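Local coordinates for cellulosome anchoring protein cohesin region (Clostridium thermocellum, PDB 4DH2) that binds a type I dockerin as the cohesin module of a cellulosome anchoring protein, probably helping to attach dockerin-bearing cellulosome components, at residues Thr31-Leu36 with Phe110-Val115; His44-Phe49 with Gly102-Asp107. All coordinates share one frame; numbering follows the deposited sequence.

Contact 1 (Thr31-Leu36 with Phe110-Val115)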
loop_
_atom_site.group_PDB
_atom_site.type_symbol
_atom_site.label_atom_id
_atom_site.label_comp_id
_atom_site.label_asym_id
_atom_site.label_seq_id
_atom_site.Cartn_x
_atom_site.Cartn_y
_atom_site.Cartn_z
ATOM N N THR A 31 -14.302 19.499 -2.725
ATOM C CA THR A 31 -13.305 18.535 -3.177
ATOM C C THR A 31 -11.962 19.049 -2.736
ATOM O O THR A 31 -11.597 20.192 -3.022
ATOM C CB THR A 31 -13.313 18.367 -4.707
ATOM O OG1 THR A 31 -14.604 17.929 -5.126
ATOM C CG2 THR A 31 -12.253 17.369 -5.156
ATOM N N VAL A 32 -11.199 18.205 -2.036
ATOM C CA VAL A 32 -9.956 18.640 -1.432
ATOM C C VAL A 32 -8.900 17.543 -1.616
ATOM O O VAL A 32 -9.235 16.414 -1.989
ATOM C CB VAL A 32 -10.133 18.908 0.072
ATOM C CG1 VAL A 32 -11.161 20.012 0.321
ATOM C CG2 VAL A 32 -10.543 17.624 0.811
ATOM N N GLU A 33 -7.640 17.902 -1.391
ATOM C CA GLU A 33 -6.534 16.930 -1.422
ATOM C C GLU A 33 -6.109 16.591 0.005
ATOM O O GLU A 33 -6.060 17.475 0.860
ATOM C CB GLU A 33 -5.352 17.495 -2.185
ATOM C CG GLU A 33 -5.568 17.456 -3.674
ATOM C CD GLU A 33 -4.400 18.003 -4.459
ATOM O OE1 GLU A 33 -3.442 18.527 -3.844
ATOM O OE2 GLU A 33 -4.454 17.899 -5.700
ATOM N N ILE A 34 -5.886 15.303 0.290
ATOM C CA ILE A 34 -5.345 14.885 1.580
ATOM C C ILE A 34 -3.938 14.307 1.340
ATOM O O ILE A 34 -3.795 13.271 0.703
ATOM C CB ILE A 34 -6.231 13.812 2.254
ATOM C CG1 ILE A 34 -7.646 14.348 2.513
ATOM C CG2 ILE A 34 -5.601 13.352 3.578
ATOM C CD1 ILE A 34 -8.567 13.309 2.972
ATOM N N PRO A 35 -2.899 14.999 1.821
ATOM C CA PRO A 35 -1.534 14.511 1.663
ATOM C C PRO A 35 -1.246 13.461 2.718
ATOM O O PRO A 35 -1.701 13.593 3.858
ATOM C CB PRO A 35 -0.665 15.752 1.891
ATOM C CG PRO A 35 -1.630 16.919 1.951
ATOM C CD PRO A 35 -2.922 16.341 2.427
ATOM N N LEU A 36 -0.498 12.445 2.304
ATOM C CA LEU A 36 -0.037 11.374 3.181
ATOM C C LEU A 36 1.492 11.415 3.126
ATOM O O LEU A 36 2.068 11.501 2.044
ATOM C CB LEU A 36 -0.563 10.023 2.672
ATOM C CG LEU A 36 -2.053 9.997 2.359
ATOM C CD1 LEU A 36 -2.437 8.663 1.749
ATOM C CD2 LEU A 36 -2.892 10.252 3.591
ATOM N N PHE A 110 4.094 10.915 0.201
ATOM C CA PHE A 110 4.170 9.684 -0.587
ATOM C C PHE A 110 2.944 9.474 -1.466
ATOM O O PHE A 110 3.005 8.733 -2.457
ATOM C CB PHE A 110 4.422 8.444 0.303
ATOM C CG PHE A 110 3.194 7.920 1.026
ATOM C CD1 PHE A 110 2.370 6.972 0.443
ATOM C CD2 PHE A 110 2.918 8.328 2.320
ATOM C CE1 PHE A 110 1.287 6.451 1.140
ATOM C CE2 PHE A 110 1.856 7.816 3.014
ATOM C CZ PHE A 110 1.024 6.880 2.419
ATOM N N ALA A 111 1.834 10.116 -1.123
ATOM C CA ALA A 111 0.645 10.049 -1.963
ATOM C C ALA A 111 -0.292 11.185 -1.609
ATOM O O ALA A 111 -0.250 11.718 -0.497
ATOM C CB ALA A 111 -0.036 8.732 -1.815
ATOM N N LYS A 112 -1.125 11.576 -2.566
ATOM C CA LYS A 112 -2.163 12.549 -2.286
ATOM C C LYS A 112 -3.491 11.934 -2.693
ATOM O O LYS A 112 -3.629 11.413 -3.816
ATOM C CB LYS A 112 -1.928 13.829 -3.104
ATOM C CG LYS A 112 -0.719 14.624 -2.680
ATOM C CD LYS A 112 -0.576 15.892 -3.534
ATOM C CE LYS A 112 0.536 16.802 -3.000
ATOM N NZ LYS A 112 1.912 16.406 -3.464
ATOM N N LEU A 113 -4.481 12.023 -1.809
ATOM C CA LEU A 113 -5.813 11.578 -2.138
ATOM C C LEU A 113 -6.577 12.807 -2.600
ATOM O O LEU A 113 -6.407 13.866 -2.020
ATOM C CB LEU A 113 -6.515 11.099 -0.895
ATOM C CG LEU A 113 -5.785 10.018 -0.098
ATOM C CD1 LEU A 113 -6.636 9.611 1.080
ATOM C CD2 LEU A 113 -5.476 8.855 -0.999
ATOM N N THR A 114 -7.408 12.673 -3.621
ATOM C CA THR A 114 -8.351 13.737 -3.944
ATOM C C THR A 114 -9.704 13.192 -3.574
ATOM O O THR A 114 -10.143 12.177 -4.131
ATOM C CB THR A 114 -8.320 14.091 -5.453
ATOM O OG1 THR A 114 -6.995 14.484 -5.827
ATOM C CG2 THR A 114 -9.301 15.233 -5.768
ATOM N N VAL A 115 -10.386 13.848 -2.633
ATOM C CA VAL A 115 -11.648 13.350 -2.177
ATOM C C VAL A 115 -12.730 14.410 -2.215
ATOM O O VAL A 115 -12.452 15.608 -2.118
ATOM C CB VAL A 115 -11.559 12.823 -0.745
ATOM C CG1 VAL A 115 -10.365 11.874 -0.624
ATOM C CG2 VAL A 115 -11.473 13.983 0.278
HETATM O O HOH W 1 -6.296 16.502 -7.317
#
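Val32 and Val115 form the first of three antiparallel hydrogen-bonded pairs that join residues 31-36 to 110-115 in the cohesin beta-sandwich. Val32 N bonds Val115 O at 2.9 Å, and Val115 N returns the bond to Val32 O. Ile34 and Leu113 repeat the exchange, Ile34 N reaching Leu113 O at 2.8 Å and Leu113 N donating to Ile34 O. At Leu36 the ladder meets a classic beta bulge: Leu36 O takes Phe110 N at 2.8 Å and, weakly, Ala111 N at 3.5 Å, while Leu36 N bonds Ala111 O. On the outer edges, the backbones of Lys112 (to Glu66) and Thr114 (to Leu63 and Lys64) bond strand 60-67, and that of Pro35 bonds Glu22 of strand 15-27.

The Phe110 ring meets Leu36 obliquely: CG sits between backbone N and carbonyl carbon (chi1 79°), which brings CE2 to 3.3 Å from Leu36 CB. On the face of Ile34, Leu36 and Leu113, Ile34 CD1 lies 4.0 Å from Val115 CG2. Strand 88-94 packs on Leu36, Ala111 and Leu113, strand 15-27 on Val32, Ile34 and Leu36, and Ile60 on Val115. The other face is mostly polar. One water donates to Glu33 OE2 and also bonds Thr114 OG1 at 2.6 Å, while Glu33 OE1 and Lys112 NZ stay 5.8 Å apart. Backbone bonds therefore hold the strands together, with a water bridge, but no salt bridge, between their outer side chains.

Contact 2 (His44-Phe49 with Gly102-Asp107)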
loop_
_atom_site.group_PDB
_atom_site.type_symbol
_atom_site.label_atom_id
_atom_site.label_comp_id
_atom_site.label_asym_id
_atom_site.label_seq_id
_atom_site.Cartn_x
_atom_site.Cartn_y
_atom_site.Cartn_z
ATOM N N HIS A 44 19.075 4.719 4.299
ATOM C CA HIS A 44 19.510 3.650 3.405
ATOM C C HIS A 44 18.411 3.147 2.475
ATOM O O HIS A 44 18.691 2.426 1.513
ATOM C CB HIS A 44 20.213 2.509 4.142
ATOM C CG HIS A 44 19.310 1.488 4.765
ATOM N ND1 HIS A 44 18.651 1.703 5.952
ATOM C CD2 HIS A 44 19.070 0.196 4.428
ATOM C CE1 HIS A 44 17.992 0.605 6.292
ATOM N NE2 HIS A 44 18.231 -0.323 5.383
ATOM N N GLY A 45 17.177 3.562 2.745
ATOM C CA GLY A 45 16.134 3.499 1.739
ATOM C C GLY A 45 15.122 2.374 1.842
ATOM O O GLY A 45 15.442 1.247 2.226
ATOM N N ILE A 46 13.887 2.708 1.465
ATOM C CA ILE A 46 12.798 1.759 1.284
ATOM C C ILE A 46 12.815 1.174 -0.140
ATOM O O ILE A 46 12.782 1.905 -1.138
ATOM C CB ILE A 46 11.450 2.458 1.480
ATOM C CG1 ILE A 46 11.397 3.145 2.856
ATOM C CG2 ILE A 46 10.261 1.483 1.337
ATOM C CD1 ILE A 46 10.310 4.202 2.958
ATOM N N GLN A 47 12.840 -0.147 -0.207
ATOM C CA GLN A 47 12.687 -0.894 -1.453
ATOM C C GLN A 47 11.230 -1.075 -1.840
ATOM O O GLN A 47 10.845 -0.951 -3.022
ATOM C CB GLN A 47 13.347 -2.263 -1.272
ATOM C CG GLN A 47 12.983 -3.317 -2.306
ATOM C CD GLN A 47 13.643 -3.028 -3.639
ATOM O OE1 GLN A 47 14.847 -2.807 -3.704
ATOM N NE2 GLN A 47 12.850 -2.985 -4.691
ATOM N N SER A 48 10.390 -1.374 -0.854
ATOM C CA SER A 48 9.007 -1.664 -1.160
ATOM C C SER A 48 8.120 -1.384 0.054
ATOM O O SER A 48 8.554 -1.561 1.202
ATOM C CB SER A 48 8.847 -3.121 -1.546
ATOM O OG SER A 48 7.483 -3.458 -1.788
ATOM N N PHE A 49 6.885 -0.991 -0.216
ATOM C CA PHE A 49 5.902 -0.913 0.861
ATOM C C PHE A 49 4.532 -1.193 0.349
ATOM O O PHE A 49 4.241 -1.019 -0.839
ATOM C CB PHE A 49 5.952 0.436 1.597
ATOM C CG PHE A 49 5.425 1.628 0.796
ATOM C CD1 PHE A 49 4.068 1.874 0.674
ATOM C CD2 PHE A 49 6.311 2.505 0.199
ATOM C CE1 PHE A 49 3.621 2.978 -0.018
ATOM C CE2 PHE A 49 5.879 3.592 -0.496
ATOM C CZ PHE A 49 4.522 3.835 -0.613
ATOM N N GLY A 102 16.372 3.306 -7.025
ATOM C CA GLY A 102 15.138 4.042 -6.879
ATOM C C GLY A 102 14.499 3.790 -5.519
ATOM O O GLY A 102 13.269 3.703 -5.414
ATOM N N LEU A 103 15.336 3.652 -4.490
ATOM C CA LEU A 103 14.821 3.481 -3.127
ATOM C C LEU A 103 14.293 4.789 -2.620
ATOM O O LEU A 103 14.784 5.862 -2.997
ATOM C CB LEU A 103 15.938 3.006 -2.186
ATOM C CG LEU A 103 16.706 1.758 -2.635
ATOM C CD1 LEU A 103 17.912 1.494 -1.734
ATOM C CD2 LEU A 103 15.782 0.523 -2.720
ATOM N N ILE A 104 13.305 4.734 -1.735
ATOM C CA ILE A 104 12.818 5.969 -1.144
ATOM C C ILE A 104 13.656 6.292 0.091
ATOM O O ILE A 104 13.676 5.511 1.043
ATOM C CB ILE A 104 11.336 5.885 -0.770
ATOM C CG1 ILE A 104 10.498 5.643 -2.024
ATOM C CG2 ILE A 104 10.871 7.170 -0.079
ATOM C CD1 ILE A 104 9.055 5.355 -1.723
ATOM N N LYS A 105 14.365 7.428 0.042
ATOM C CA LYS A 105 15.329 7.805 1.088
ATOM C C LYS A 105 15.035 9.159 1.705
ATOM O O LYS A 105 15.773 9.620 2.582
ATOM C CB LYS A 105 16.748 7.859 0.511
ATOM C CG LYS A 105 17.242 6.527 -0.009
ATOM C CD LYS A 105 18.628 6.677 -0.644
ATOM C CE LYS A 105 19.236 5.330 -0.919
ATOM N NZ LYS A 105 20.559 5.436 -1.647
ATOM N N THR A 106 13.956 9.787 1.242
ATOM C CA THR A 106 13.627 11.167 1.571
ATOM C C THR A 106 12.257 11.312 2.238
ATOM O O THR A 106 11.311 10.646 1.837
ATOM C CB THR A 106 13.600 11.974 0.275
ATOM O OG1 THR A 106 14.883 11.875 -0.350
ATOM C CG2 THR A 106 13.275 13.441 0.557
ATOM N N ASP A 107 12.149 12.199 3.232
ATOM C CA ASP A 107 10.880 12.470 3.898
ATOM C C ASP A 107 9.987 13.321 3.010
ATOM O O ASP A 107 10.470 14.141 2.236
ATOM C CB ASP A 107 11.094 13.244 5.190
ATOM C CG ASP A 107 11.765 12.441 6.255
ATOM O OD1 ASP A 107 12.181 11.312 5.945
ATOM O OD2 ASP A 107 11.884 12.943 7.401
#
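A single antiparallel beta bridge, Ile46 with Ile104, ties the approach to strand 48-54 of the cohesin beta-sandwich to the loop between strands 88-94 and 108-117, at the edge of the dockerin interface, to which Gln47 and Ser48 contribute. Ile46 N bonds Ile104 O at 2.8 Å, and Ile104 N returns the bond to Ile46 O. Gly45 CA comes 3.3 Å from Ile104 O in a CA-H...O contact, and it also lies 4.0 Å from Leu103 CB.

Leu103 lies along one side of 44-47, its two methyls reaching different residues. Leu103 CD1 meets His44 O at 3.5 Å, and Leu103 CD2 meets Gln47 OE1 at 3.6 Å. In the Gln47 chain, bent at chi2 (73°), NE2 bonds Asp94 OD1 and Asp95 O, while OE1 makes a weak hydrogen bond to Arg26 of the dockerin chain; Val22 of that chain packs on Gln47 and its Ile18 on Ser48. Gln47 and Ser48 both face Cys142 in a classic beta bulge. Lys105, its chain extended, runs alongside the glycine, with CG 3.7 Å from Gly45 CA. On the buried side, Ile104 CD1 meets the edge of the Phe49 ring, lying in its plane 3.8 Å from CE2.

In the fold
Both contacts belong to one cohesin sandwich, their centres about 21 Å apart, and contact 2 is nested within the chain between the segments of contact 1. Contact 1 lies nearer the middle of the chain, its centre about 8 Å from the chain's centre, and is a regular strand ladder with a buried apolar face and a more exposed, mostly polar one. Contact 2, though farther out (about 16 Å from centre to chain centre), is the more buried; it is mostly loop, holding one bridge and lying partly against the dockerin chain, which does not touch contact 1. The two meet in the aromatic interior, where Phe110 CD1 packs 3.9 Å from Phe49 CZ and Phe38 stacks on Phe110 and meets Phe49 edge-to-face.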